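Local structure of carbohydrate kinase, FGGY (Novosphingobium aromaticivorans, 3H6E) at residues Ala106-Gln111 with Gln132-Asp137; Phe115-Ser120 with Phe185-Lys190; Lys318-Ala323 with Glu365-Ala370; Pro340-Gly345 with Cys371-Leu376. The protein probably transfers phosphate from ATP to a carbohydrate, acting as a sugar kinase of the FGGY family. All coordinates share one frame; numbering follows the deposited sequence.

Interaction 1 of 4, residues Ala106-Gln111 with Gln132-Asp137; sequences ADYRSQ and QLWWLD
Y108, whose ring and backbone lie against W134, takes at its carbonyl O the backbone N of Q111 at 3.0 Å. This bond lies at the turn that follows helix 102-109, and Y108 and Q111 both meet the same indole. W134 carries the contact between the two helices. Its CG stands anti to the backbone N (chi1 -176°), which carries the ring out from helix 129-139 and against Y108. One face of the indole meets backbone as well as side chain: Y108 CA sits 3.7 Å above the ring plane, over its centre. A CH-pi contact is added beside it, for Y108 CB lies 3.5 Å from the centroid of the W134 five-membered ring, only 9° off the normal. The planes of the Y108 ring and of that five-membered ring are inclined at 50°, an oblique pairing in which W134 CE3 reaches the edge of the phenol ring, 3.5 Å from Y108 CD1. The Q111 and W134 side chains run toward each other, Q111 CD lying 3.6 Å from W134 CZ3 with the amide plane inclined to the indole. At the pyrrole side the contact thins out, and D107 CB is 4.0 Å from W134 NE1. The phenol OH is tied down by a hydrogen bond to D176, which anchors the hydroxyl end of the Y108 ring, while V104 adds a further contact to the indole from the same helix as Y108. The whole is a case of aromatic helix-to-helix packing, here within the N-terminal domain of an FGGY kinase.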
loop_
_atom_site.group_PDB
_atom_site.type_symbol
_atom_site.label_atom_id
_atom_site.label_comp_id
_atom_site.label_asym_id
_atom_site.label_seq_id
_atom_site.Cartn_x
_atom_site.Cartn_y
_atom_site.Cartn_z
ATOM N N ALA A 106 7.715 -9.694 -22.700
ATOM C CA ALA A 106 8.020 -8.710 -23.737
ATOM C C ALA A 106 6.834 -8.536 -24.675
ATOM O O ALA A 106 6.467 -7.414 -25.029
ATOM C CB ALA A 106 9.260 -9.123 -24.513
ATOM N N ASP A 107 6.240 -9.657 -25.072
ATOM C CA ASP A 107 5.033 -9.637 -25.888
ATOM C C ASP A 107 3.960 -8.794 -25.212
ATOM O O ASP A 107 3.305 -7.972 -25.853
ATOM C CB ASP A 107 4.507 -11.057 -26.117
ATOM C CG ASP A 107 5.412 -11.877 -27.014
ATOM O OD1 ASP A 107 6.614 -11.544 -27.108
ATOM O OD2 ASP A 107 4.922 -12.854 -27.623
ATOM N N TYR A 108 3.782 -9.009 -23.913
ATOM C CA TYR A 108 2.812 -8.241 -23.149
ATOM C C TYR A 108 3.229 -6.778 -23.053
ATOM O O TYR A 108 2.433 -5.878 -23.313
ATOM C CB TYR A 108 2.627 -8.829 -21.751
ATOM C CG TYR A 108 1.699 -8.004 -20.893
ATOM C CD1 TYR A 108 0.346 -7.908 -21.200
ATOM C CD2 TYR A 108 2.171 -7.317 -19.779
ATOM C CE1 TYR A 108 -0.513 -7.153 -20.424
ATOM C CE2 TYR A 108 1.320 -6.560 -18.995
ATOM C CZ TYR A 108 -0.021 -6.480 -19.324
ATOM O OH TYR A 108 -0.875 -5.727 -18.552
ATOM N N ARG A 109 4.485 -6.552 -22.689
ATOM C CA ARG A 109 5.002 -5.199 -22.496
ATOM C C ARG A 109 4.754 -4.278 -23.689
ATOM O O ARG A 109 4.557 -3.076 -23.516
ATOM C CB ARG A 109 6.501 -5.237 -22.188
ATOM C CG ARG A 109 6.826 -5.579 -20.758
ATOM C CD ARG A 109 6.452 -4.452 -19.828
ATOM N NE ARG A 109 6.552 -4.854 -18.430
ATOM C CZ ARG A 109 7.695 -4.935 -17.757
ATOM N NH1 ARG A 109 8.838 -4.648 -18.362
ATOM N NH2 ARG A 109 7.691 -5.308 -16.482
ATOM N N SER A 110 4.770 -4.839 -24.896
ATOM C CA SER A 110 4.708 -4.025 -26.111
ATOM C C SER A 110 3.279 -3.731 -26.552
ATOM O O SER A 110 3.058 -3.092 -27.579
ATOM C CB SER A 110 5.500 -4.677 -27.256
ATOM O OG SER A 110 5.037 -5.991 -27.528
ATOM N N GLN A 111 2.313 -4.184 -25.764
ATOM C CA GLN A 111 0.907 -4.030 -26.118
ATOM C C GLN A 111 0.106 -3.313 -25.015
ATOM O O GLN A 111 -1.108 -3.135 -25.121
ATOM C CB GLN A 111 0.321 -5.400 -26.497
ATOM C CG GLN A 111 -1.155 -5.585 -26.262
ATOM C CD GLN A 111 -1.454 -5.991 -24.838
ATOM O OE1 GLN A 111 -0.581 -5.938 -23.968
ATOM N NE2 GLN A 111 -2.687 -6.402 -24.589
ATOM N N GLN A 132 -0.040 -11.264 -15.408
ATOM C CA GLN A 132 -0.513 -12.580 -14.998
ATOM C C GLN A 132 -1.572 -13.086 -15.968
ATOM O O GLN A 132 -1.474 -14.198 -16.479
ATOM C CB GLN A 132 -1.100 -12.524 -13.589
ATOM C CG GLN A 132 -0.151 -12.033 -12.523
ATOM C CD GLN A 132 -0.724 -12.200 -11.137
ATOM O OE1 GLN A 132 -0.503 -11.370 -10.257
ATOM N NE2 GLN A 132 -1.475 -13.274 -10.937
ATOM N N LEU A 133 -2.586 -12.257 -16.204
ATOM C CA LEU A 133 -3.648 -12.562 -17.156
ATOM C C LEU A 133 -3.073 -12.928 -18.518
ATOM O O LEU A 133 -3.439 -13.949 -19.099
ATOM C CB LEU A 133 -4.605 -11.374 -17.292
ATOM C CG LEU A 133 -5.878 -11.403 -16.441
ATOM C CD1 LEU A 133 -5.709 -12.281 -15.217
ATOM C CD2 LEU A 133 -6.327 -9.994 -16.055
ATOM N N TRP A 134 -2.169 -12.091 -19.021
ATOM C CA TRP A 134 -1.531 -12.333 -20.312
ATOM C C TRP A 134 -0.967 -13.746 -20.374
ATOM O O TRP A 134 -1.265 -14.509 -21.291
ATOM C CB TRP A 134 -0.408 -11.323 -20.541
ATOM C CG TRP A 134 0.237 -11.429 -21.887
ATOM C CD1 TRP A 134 1.378 -12.115 -22.201
ATOM C CD2 TRP A 134 -0.215 -10.826 -23.105
ATOM N NE1 TRP A 134 1.660 -11.976 -23.534
ATOM C CE2 TRP A 134 0.696 -11.192 -24.115
ATOM C CE3 TRP A 134 -1.304 -10.014 -23.441
ATOM C CZ2 TRP A 134 0.553 -10.771 -25.439
ATOM C CZ3 TRP A 134 -1.441 -9.596 -24.753
ATOM C CH2 TRP A 134 -0.518 -9.974 -25.737
ATOM N N TRP A 135 -0.147 -14.079 -19.385
ATOM C CA TRP A 135 0.469 -15.394 -19.297
ATOM C C TRP A 135 -0.592 -16.476 -19.171
ATOM O O TRP A 135 -0.629 -17.414 -19.963
ATOM C CB TRP A 135 1.425 -15.444 -18.105
ATOM C CG TRP A 135 2.331 -16.625 -18.101
ATOM C CD1 TRP A 135 2.719 -17.369 -19.179
ATOM C CD2 TRP A 135 3.002 -17.183 -16.965
ATOM N NE1 TRP A 135 3.574 -18.366 -18.781
ATOM C CE2 TRP A 135 3.768 -18.272 -17.428
ATOM C CE3 TRP A 135 3.023 -16.871 -15.602
ATOM C CZ2 TRP A 135 4.546 -19.053 -16.575
ATOM C CZ3 TRP A 135 3.796 -17.647 -14.758
ATOM C CH2 TRP A 135 4.546 -18.726 -15.247
ATOM N N LEU A 136 -1.463 -16.333 -18.179
ATOM C CA LEU A 136 -2.539 -17.294 -17.955
ATOM C C LEU A 136 -3.330 -17.617 -19.225
ATOM O O LEU A 136 -3.797 -18.739 -19.402
ATOM C CB LEU A 136 -3.479 -16.799 -16.853
ATOM C CG LEU A 136 -2.940 -16.948 -15.430
ATOM C CD1 LEU A 136 -3.845 -16.248 -14.433
ATOM C CD2 LEU A 136 -2.781 -18.420 -15.075
ATOM N N ASP A 137 -3.483 -16.631 -20.103
ATOM C CA ASP A 137 -4.195 -16.840 -21.358
ATOM C C ASP A 137 -3.482 -17.881 -22.217
ATOM O O ASP A 137 -4.099 -18.514 -23.073
ATOM C CB ASP A 137 -4.357 -15.525 -22.128
ATOM C CG ASP A 137 -5.637 -14.778 -21.763
ATOM O OD1 ASP A 137 -6.524 -15.382 -21.121
ATOM O OD2 ASP A 137 -5.763 -13.588 -22.125
#

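Interaction 2 of 4, residues Phe115-Ser120 with Phe185-Lys190; sequences FARTGS and FSPMAK
T118 and S186 bring their backbones closest, CA to CA 6.7 Å, where the end of helix 115-118 faces the start of helix 187-191. The structural theme is a pair of helix termini. S186 is the N-cap of the second helix, and G119, with its positive phi of 65°, is where the chain leaves the first. Side chains meet at two points. The firmer is R117 on P187: the guanidinium lies with one face against the pyrrolidine ring, P187 CG being 3.4 Å above its plane and displaced toward the rim. NH2 is the nearest guanidinium atom, with R117 NH2 3.5 Å from P187 CG. The arginine chain is folded at both chi2 and chi3 to lay the group there, and its NE is at the same time held by a salt bridge to D179, which should restrict how far the plane can swing. K190, the other cation nearby, has its own salt bridge to D184, and R117 NH2 stays 6.8 Å from K190 NZ. Deeper in, the methyl CG2 of T118 rests 4.1 Å from S186 CB, a loose apolar touch between two buried residues. S186 turns its OG between the backbone N and the carbonyl carbon (chi1 59°), the rotamer that lets the hydroxyl reach forward to the first turn of the helix. There it serves two partners. It bonds the carbonyl O of D176, and in a weak capping bond S186 OG accepts from A189 N at 3.3 Å.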
loop_
_atom_site.group_PDB
_atom_site.type_symbol
_atom_site.label_atom_id
_atom_site.label_comp_id
_atom_site.label_asym_id
_atom_site.label_seq_id
_atom_site.Cartn_x
_atom_site.Cartn_y
_atom_site.Cartn_z
ATOM N N PHE A 115 1.151 5.081 -20.039
ATOM C CA PHE A 115 1.098 5.380 -18.613
ATOM C C PHE A 115 0.144 6.540 -18.321
ATOM O O PHE A 115 -0.337 6.697 -17.198
ATOM C CB PHE A 115 2.497 5.691 -18.075
ATOM C CG PHE A 115 2.506 6.183 -16.656
ATOM C CD1 PHE A 115 2.474 7.540 -16.379
ATOM C CD2 PHE A 115 2.544 5.287 -15.599
ATOM C CE1 PHE A 115 2.484 7.995 -15.075
ATOM C CE2 PHE A 115 2.550 5.733 -14.294
ATOM C CZ PHE A 115 2.520 7.091 -14.030
ATOM N N ALA A 116 -0.134 7.343 -19.340
ATOM C CA ALA A 116 -0.972 8.523 -19.167
ATOM C C ALA A 116 -2.457 8.197 -18.993
ATOM O O ALA A 116 -3.203 8.993 -18.424
ATOM C CB ALA A 116 -0.766 9.499 -20.325
ATOM N N ARG A 117 -2.888 7.039 -19.489
ATOM C CA ARG A 117 -4.270 6.593 -19.298
ATOM C C ARG A 117 -4.416 5.757 -18.031
ATOM O O ARG A 117 -5.459 5.785 -17.376
ATOM C CB ARG A 117 -4.764 5.768 -20.493
ATOM C CG ARG A 117 -5.321 6.581 -21.650
ATOM C CD ARG A 117 -6.563 7.379 -21.254
ATOM N NE ARG A 117 -7.826 6.683 -21.507
ATOM C CZ ARG A 117 -8.275 6.350 -22.716
ATOM N NH1 ARG A 117 -7.552 6.615 -23.799
ATOM N NH2 ARG A 117 -9.440 5.728 -22.845
ATOM N N THR A 118 -3.366 5.014 -17.690
ATOM C CA THR A 118 -3.464 3.972 -16.671
ATOM C C THR A 118 -2.870 4.326 -15.308
ATOM O O THR A 118 -3.370 3.879 -14.278
ATOM C CB THR A 118 -2.806 2.668 -17.162
ATOM O OG1 THR A 118 -1.414 2.902 -17.415
ATOM C CG2 THR A 118 -3.479 2.188 -18.437
ATOM N N GLY A 119 -1.799 5.111 -15.298
ATOM C CA GLY A 119 -1.099 5.387 -14.060
ATOM C C GLY A 119 -0.483 4.111 -13.523
ATOM O O GLY A 119 0.002 4.061 -12.389
ATOM N N SER A 120 -0.512 3.069 -14.348
ATOM C CA SER A 120 0.098 1.793 -14.002
ATOM C C SER A 120 1.432 1.647 -14.728
ATOM O O SER A 120 1.466 1.539 -15.950
ATOM C CB SER A 120 -0.836 0.634 -14.371
ATOM O OG SER A 120 -0.304 -0.616 -13.952
ATOM N N PHE A 185 -12.446 0.603 -16.851
ATOM C CA PHE A 185 -11.381 -0.283 -17.300
ATOM C C PHE A 185 -10.553 0.403 -18.377
ATOM O O PHE A 185 -11.039 1.291 -19.078
ATOM C CB PHE A 185 -11.956 -1.590 -17.843
ATOM C CG PHE A 185 -12.459 -2.525 -16.780
ATOM C CD1 PHE A 185 -13.814 -2.617 -16.504
ATOM C CD2 PHE A 185 -11.578 -3.324 -16.067
ATOM C CE1 PHE A 185 -14.282 -3.483 -15.536
ATOM C CE2 PHE A 185 -12.037 -4.192 -15.095
ATOM C CZ PHE A 185 -13.394 -4.271 -14.828
ATOM N N SER A 186 -9.299 -0.008 -18.508
ATOM C CA SER A 186 -8.421 0.561 -19.519
ATOM C C SER A 186 -8.799 0.096 -20.926
ATOM O O SER A 186 -9.423 -0.957 -21.098
ATOM C CB SER A 186 -6.966 0.202 -19.226
ATOM O OG SER A 186 -6.785 -1.201 -19.207
ATOM N N PRO A 187 -8.428 0.890 -21.941
ATOM C CA PRO A 187 -8.629 0.487 -23.333
ATOM C C PRO A 187 -8.144 -0.939 -23.554
ATOM O O PRO A 187 -8.833 -1.731 -24.197
ATOM C CB PRO A 187 -7.739 1.462 -24.101
ATOM C CG PRO A 187 -7.721 2.686 -23.262
ATOM C CD PRO A 187 -7.832 2.233 -21.830
HETATM N N MSE A 188 -6.974 -1.259 -23.012
HETATM C CA MSE A 188 -6.373 -2.575 -23.200
HETATM C C MSE A 188 -7.233 -3.705 -22.644
HETATM O O MSE A 188 -7.513 -4.678 -23.339
HETATM C CB MSE A 188 -4.986 -2.639 -22.560
HETATM C CG MSE A 188 -4.334 -4.005 -22.705
HETATM SE SE MSE A 188 -2.810 -4.307 -21.527
HETATM C CE MSE A 188 -3.719 -4.193 -19.803
ATOM N N ALA A 189 -7.635 -3.576 -21.384
ATOM C CA ALA A 189 -8.413 -4.618 -20.722
ATOM C C ALA A 189 -9.742 -4.862 -21.432
ATOM O O ALA A 189 -10.253 -5.982 -21.447
ATOM C CB ALA A 189 -8.642 -4.264 -19.263
ATOM N N LYS A 190 -10.301 -3.806 -22.012
ATOM C CA LYS A 190 -11.536 -3.923 -22.779
ATOM C C LYS A 190 -11.253 -4.632 -24.101
ATOM O O LYS A 190 -11.912 -5.610 -24.452
ATOM C CB LYS A 190 -12.145 -2.542 -23.032
ATOM C CG LYS A 190 -12.799 -1.936 -21.805
ATOM C CD LYS A 190 -13.235 -0.497 -22.033
ATOM C CE LYS A 190 -14.081 -0.010 -20.859
ATOM N NZ LYS A 190 -14.405 1.444 -20.931
#

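Interaction 3 of 4, residues Lys318-Ala323 with Glu365-Ala370; sequences KPDQPA and ERRAAA
D320 and R367 meet in a salt bridge, the one point at which residues 318-323 and 365-370 touch closely. R367 NH2 gives its proton to D320 OD2 over 2.7 Å, with an angle of 154° at the hydrogen. The carboxylate oxygen is approached on its anti side and from well outside its plane, 31° away from it, whereas on the arginine side OD2 remains near the guanidinium edge. Carboxylate and guanidinium planes stand almost perpendicular, and one oxygen does nearly all the work. R367 NH1 is 3.5 Å from D320 OD2, so the pair lacks the twin parallel bonds of a bidentate bridge. In the next shell, the arginine reaches across by a bend at chi3 after an otherwise stretched chain. Its NH1 is engaged by the carbonyl O of R313, and F364, about one turn back on the same helix, makes a cation-pi contact with it. The guanidinium thus has a carboxylate, a carbonyl and an aromatic ring as partners, which probably compensates its buried charge. On the other side of the bridge, D320 holds its CG beside the backbone N and anti to the carbonyl carbon (chi1 -71°), with the carboxylate turned to the arginine. R367 projects from regular helix. Fold-wise, this is a single-contact (monodentate) salt bridge through NH2 that ties residues around D320, next to helix 321-326, to the side of the long helix 363-384, within the C-terminal domain of an FGGY kinase.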
loop_
_atom_site.group_PDB
_atom_site.type_symbol
_atom_site.label_atom_id
_atom_site.label_comp_id
_atom_site.label_asym_id
_atom_site.label_seq_id
_atom_site.Cartn_x
_atom_site.Cartn_y
_atom_site.Cartn_z
ATOM N N LYS A 318 14.535 4.164 19.552
ATOM C CA LYS A 318 14.053 5.242 20.420
ATOM C C LYS A 318 15.103 5.917 21.315
ATOM O O LYS A 318 15.366 7.110 21.157
ATOM C CB LYS A 318 12.839 4.775 21.231
ATOM C CG LYS A 318 11.637 4.445 20.359
ATOM C CD LYS A 318 10.662 3.519 21.059
ATOM C CE LYS A 318 9.695 2.909 20.059
ATOM N NZ LYS A 318 10.422 2.299 18.906
ATOM N N PRO A 319 15.701 5.166 22.258
ATOM C CA PRO A 319 16.689 5.786 23.151
ATOM C C PRO A 319 17.779 6.548 22.402
ATOM O O PRO A 319 18.457 7.387 22.996
ATOM C CB PRO A 319 17.294 4.587 23.884
ATOM C CG PRO A 319 16.193 3.592 23.918
ATOM C CD PRO A 319 15.461 3.753 22.608
ATOM N N ASP A 320 17.934 6.269 21.113
ATOM C CA ASP A 320 18.973 6.910 20.312
ATOM C C ASP A 320 18.554 8.269 19.754
ATOM O O ASP A 320 19.400 9.056 19.324
ATOM C CB ASP A 320 19.397 5.998 19.159
ATOM C CG ASP A 320 20.191 4.797 19.625
ATOM O OD1 ASP A 320 20.113 4.450 20.823
ATOM O OD2 ASP A 320 20.897 4.198 18.789
ATOM N N GLN A 321 17.254 8.543 19.757
ATOM C CA GLN A 321 16.733 9.750 19.114
ATOM C C GLN A 321 17.418 11.056 19.531
ATOM O O GLN A 321 17.833 11.834 18.670
ATOM C CB GLN A 321 15.213 9.850 19.276
ATOM C CG GLN A 321 14.453 8.765 18.527
ATOM C CD GLN A 321 14.973 8.563 17.111
ATOM O OE1 GLN A 321 15.263 7.437 16.702
ATOM N NE2 GLN A 321 15.107 9.654 16.361
ATOM N N PRO A 322 17.541 11.302 20.846
ATOM C CA PRO A 322 18.146 12.565 21.292
ATOM C C PRO A 322 19.563 12.746 20.762
ATOM O O PRO A 322 19.923 13.847 20.345
ATOM C CB PRO A 322 18.161 12.431 22.817
ATOM C CG PRO A 322 17.078 11.454 23.124
ATOM C CD PRO A 322 17.084 10.480 21.981
ATOM N N ALA A 323 20.352 11.676 20.773
ATOM C CA ALA A 323 21.727 11.741 20.289
ATOM C C ALA A 323 21.765 11.900 18.770
ATOM O O ALA A 323 22.585 12.649 18.233
ATOM C CB ALA A 323 22.504 10.512 20.723
ATOM N N GLU A 365 26.434 10.900 13.589
ATOM C CA GLU A 365 26.387 11.973 12.603
ATOM C C GLU A 365 26.114 11.422 11.212
ATOM O O GLU A 365 25.534 12.104 10.367
ATOM C CB GLU A 365 27.686 12.779 12.609
ATOM C CG GLU A 365 27.877 13.630 13.851
ATOM C CD GLU A 365 29.009 14.628 13.706
ATOM O OE1 GLU A 365 29.652 14.649 12.634
ATOM O OE2 GLU A 365 29.253 15.393 14.665
ATOM N N ARG A 366 26.537 10.185 10.976
ATOM C CA ARG A 366 26.267 9.531 9.706
ATOM C C ARG A 366 24.819 9.045 9.701
ATOM O O ARG A 366 24.130 9.121 8.686
ATOM C CB ARG A 366 27.243 8.372 9.473
ATOM C CG ARG A 366 27.833 8.351 8.069
ATOM C CD ARG A 366 28.781 7.177 7.840
ATOM N NE ARG A 366 29.851 7.120 8.831
ATOM C CZ ARG A 366 31.058 6.612 8.597
ATOM N NH1 ARG A 366 31.359 6.128 7.397
ATOM N NH2 ARG A 366 31.970 6.599 9.562
ATOM N N ARG A 367 24.362 8.569 10.854
ATOM C CA ARG A 367 22.994 8.092 11.015
ATOM C C ARG A 367 21.995 9.247 10.987
ATOM O O ARG A 367 20.866 9.100 10.516
ATOM C CB ARG A 367 22.848 7.314 12.325
ATOM C CG ARG A 367 23.576 5.981 12.361
ATOM C CD ARG A 367 22.875 5.023 13.303
ATOM N NE ARG A 367 22.960 5.446 14.695
ATOM C CZ ARG A 367 22.081 5.107 15.633
ATOM N NH1 ARG A 367 21.035 4.353 15.324
ATOM N NH2 ARG A 367 22.239 5.531 16.880
ATOM N N ALA A 368 22.411 10.395 11.507
ATOM C CA ALA A 368 21.555 11.571 11.514
ATOM C C ALA A 368 21.436 12.128 10.100
ATOM O O ALA A 368 20.352 12.517 9.661
ATOM C CB ALA A 368 22.104 12.621 12.463
ATOM N N ALA A 369 22.558 12.150 9.387
ATOM C CA ALA A 369 22.594 12.672 8.026
ATOM C C ALA A 369 21.787 11.798 7.071
ATOM O O ALA A 369 21.246 12.283 6.080
ATOM C CB ALA A 369 24.030 12.799 7.544
ATOM N N ALA A 370 21.715 10.505 7.372
ATOM C CA ALA A 370 20.934 9.583 6.558
ATOM C C ALA A 370 19.457 9.968 6.610
ATOM O O ALA A 370 18.752 9.900 5.606
ATOM C CB ALA A 370 21.136 8.146 7.034
#

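Interaction 4 of 4, residues Pro340-Gly345 with Cys371-Leu376; sequences PTLMRG and CLYAAL
The phenol ring of Y373 meets residues 340-345 mainly along its edge. P340 abuts it there, with CD lying in the ring plane and P340 CG, the proline carbon nearest the ring, 3.3 Å from Y373 CE1. L342 comes in at a slant, its CD1 3.8 Å from Y373 CZ, and the leucine and tyrosine side chains run antiparallel past each other. At the far end the hydroxyl is drawn up to the loop backbone: Y373 OH is 3.3 Å from P340 CA and 3.6 Å from T341 CA. The ring gets this far because its CG lies anti to the backbone N (chi1 162°), which points it away from helix 363-384. Here a tyrosine from the long helix of the C-terminal domain is wedged into the loop that follows strand 337-339. That loop is bent by a cis peptide between P340 and T341, and then by an ST turn in which M343 N, of a selenomethionine, donates to T341 OG1 at 3.2 Å and 173°, an almost straight bond. One carboxylate ties loop and ring together: OE1 of E303 is hydrogen-bonded to Y373 OH and to the backbone N of L342, and more weakly to T341 OG1. E303 OE1 thus serves the buried phenol OH and the loop together. Beyond the loop, the side chain of P340 also rests on W464 of helix 457-468, and L376, about one turn on from Y373, touches the same tryptophan.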
loop_
_atom_site.group_PDB
_atom_site.type_symbol
_atom_site.label_atom_id
_atom_site.label_comp_id
_atom_site.label_asym_id
_atom_site.label_seq_id
_atom_site.Cartn_x
_atom_site.Cartn_y
_atom_site.Cartn_z
ATOM N N PRO A 340 21.801 11.360 -3.907
ATOM C CA PRO A 340 21.047 10.253 -4.512
ATOM C C PRO A 340 21.759 9.720 -5.752
ATOM O O PRO A 340 22.455 10.490 -6.409
ATOM C CB PRO A 340 19.726 10.912 -4.928
ATOM C CG PRO A 340 19.632 12.156 -4.109
ATOM C CD PRO A 340 21.044 12.622 -3.938
ATOM N N THR A 341 21.580 8.442 -6.077
ATOM C CA THR A 341 20.720 7.543 -5.317
ATOM C C THR A 341 21.476 6.274 -4.941
ATOM O O THR A 341 22.485 5.933 -5.561
ATOM C CB THR A 341 19.482 7.124 -6.140
ATOM O OG1 THR A 341 18.605 6.338 -5.324
ATOM C CG2 THR A 341 19.899 6.304 -7.348
ATOM N N LEU A 342 20.977 5.569 -3.932
ATOM C CA LEU A 342 21.587 4.313 -3.507
ATOM C C LEU A 342 20.829 3.096 -4.042
ATOM O O LEU A 342 21.206 1.958 -3.774
ATOM C CB LEU A 342 21.710 4.256 -1.981
ATOM C CG LEU A 342 22.626 5.320 -1.370
ATOM C CD1 LEU A 342 21.840 6.585 -1.037
ATOM C CD2 LEU A 342 23.334 4.788 -0.131
HETATM N N MSE A 343 19.764 3.351 -4.798
HETATM C CA MSE A 343 19.007 2.294 -5.469
HETATM C C MSE A 343 18.760 2.612 -6.941
HETATM O O MSE A 343 17.642 2.970 -7.321
HETATM C CB MSE A 343 17.660 2.062 -4.780
HETATM C CG MSE A 343 17.680 1.018 -3.682
HETATM SE SE MSE A 343 18.594 -0.643 -4.166
HETATM C CE MSE A 343 17.583 -1.189 -5.736
ATOM N N ARG A 344 19.801 2.470 -7.760
ATOM C CA ARG A 344 19.709 2.720 -9.198
ATOM C C ARG A 344 18.396 2.217 -9.781
ATOM O O ARG A 344 18.030 1.060 -9.586
ATOM C CB ARG A 344 20.871 2.054 -9.937
ATOM C CG ARG A 344 22.163 2.834 -9.912
ATOM C CD ARG A 344 22.139 3.984 -10.901
ATOM N NE ARG A 344 22.280 3.534 -12.284
ATOM C CZ ARG A 344 22.587 4.343 -13.294
ATOM N NH1 ARG A 344 22.790 5.634 -13.071
ATOM N NH2 ARG A 344 22.697 3.868 -14.526
ATOM N N GLY A 345 17.693 3.089 -10.496
ATOM C CA GLY A 345 16.465 2.708 -11.166
ATOM C C GLY A 345 15.193 2.913 -10.360
ATOM O O GLY A 345 14.104 2.596 -10.831
ATOM N N CYS A 371 19.003 10.377 7.790
ATOM C CA CYS A 371 17.623 10.805 7.982
ATOM C C CYS A 371 17.311 12.084 7.214
ATOM O O CYS A 371 16.157 12.344 6.874
ATOM C CB CYS A 371 17.336 11.019 9.465
ATOM S SG CYS A 371 17.431 9.535 10.466
ATOM N N LEU A 372 18.340 12.882 6.948
ATOM C CA LEU A 372 18.159 14.134 6.217
ATOM C C LEU A 372 17.994 13.871 4.731
ATOM O O LEU A 372 17.148 14.477 4.075
ATOM C CB LEU A 372 19.341 15.083 6.443
ATOM C CG LEU A 372 19.539 15.642 7.855
ATOM C CD1 LEU A 372 20.484 16.843 7.822
ATOM C CD2 LEU A 372 18.208 16.022 8.486
ATOM N N TYR A 373 18.813 12.963 4.210
ATOM C CA TYR A 373 18.782 12.598 2.799
ATOM C C TYR A 373 17.420 12.028 2.402
ATOM O O TYR A 373 16.953 12.234 1.279
ATOM C CB TYR A 373 19.898 11.590 2.493
ATOM C CG TYR A 373 19.706 10.817 1.206
ATOM C CD1 TYR A 373 20.127 11.337 -0.011
ATOM C CD2 TYR A 373 19.102 9.567 1.209
ATOM C CE1 TYR A 373 19.948 10.631 -1.187
ATOM C CE2 TYR A 373 18.920 8.857 0.040
ATOM C CZ TYR A 373 19.346 9.391 -1.153
ATOM O OH TYR A 373 19.167 8.690 -2.321
ATOM N N ALA A 374 16.788 11.314 3.329
ATOM C CA ALA A 374 15.494 10.698 3.066
ATOM C C ALA A 374 14.387 11.745 3.123
ATOM O O ALA A 374 13.355 11.610 2.465
ATOM C CB ALA A 374 15.227 9.566 4.054
ATOM N N ALA A 375 14.610 12.791 3.911
ATOM C CA ALA A 375 13.659 13.889 4.008
ATOM C C ALA A 375 13.650 14.673 2.704
ATOM O O ALA A 375 12.594 15.065 2.207
ATOM C CB ALA A 375 14.014 14.797 5.169
ATOM N N LEU A 376 14.837 14.881 2.147
ATOM C CA LEU A 376 14.996 15.661 0.928
ATOM C C LEU A 376 14.436 14.933 -0.284
ATOM O O LEU A 376 13.827 15.550 -1.157
ATOM C CB LEU A 376 16.471 16.001 0.713
ATOM C CG LEU A 376 17.082 16.854 1.831
ATOM C CD1 LEU A 376 18.587 16.650 1.939
ATOM C CD2 LEU A 376 16.731 18.332 1.657
#

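Interactions 1 and 2 belong to the N-terminal domain of the FGGY kinase and touch each other, since Y108 and Q111 of interaction 1 both pack on M188 of interaction 2; D176 also bonds Y108 and S186 and so ties both together. Interactions 3 and 4 share helix 363-384, one segment continuing directly into the other, with centres about 17 Å apart. Interaction 4 is buried and joins apolar packing to polar atoms satisfied by one carboxylate, while the other three are partly buried. Of these, interaction 1 is aromatic, interaction 2 sets a guanidinium on a proline, and interaction 3 is a lone salt bridge. Interactions 1 and 3 lie about 46 Å apart, centre to centre.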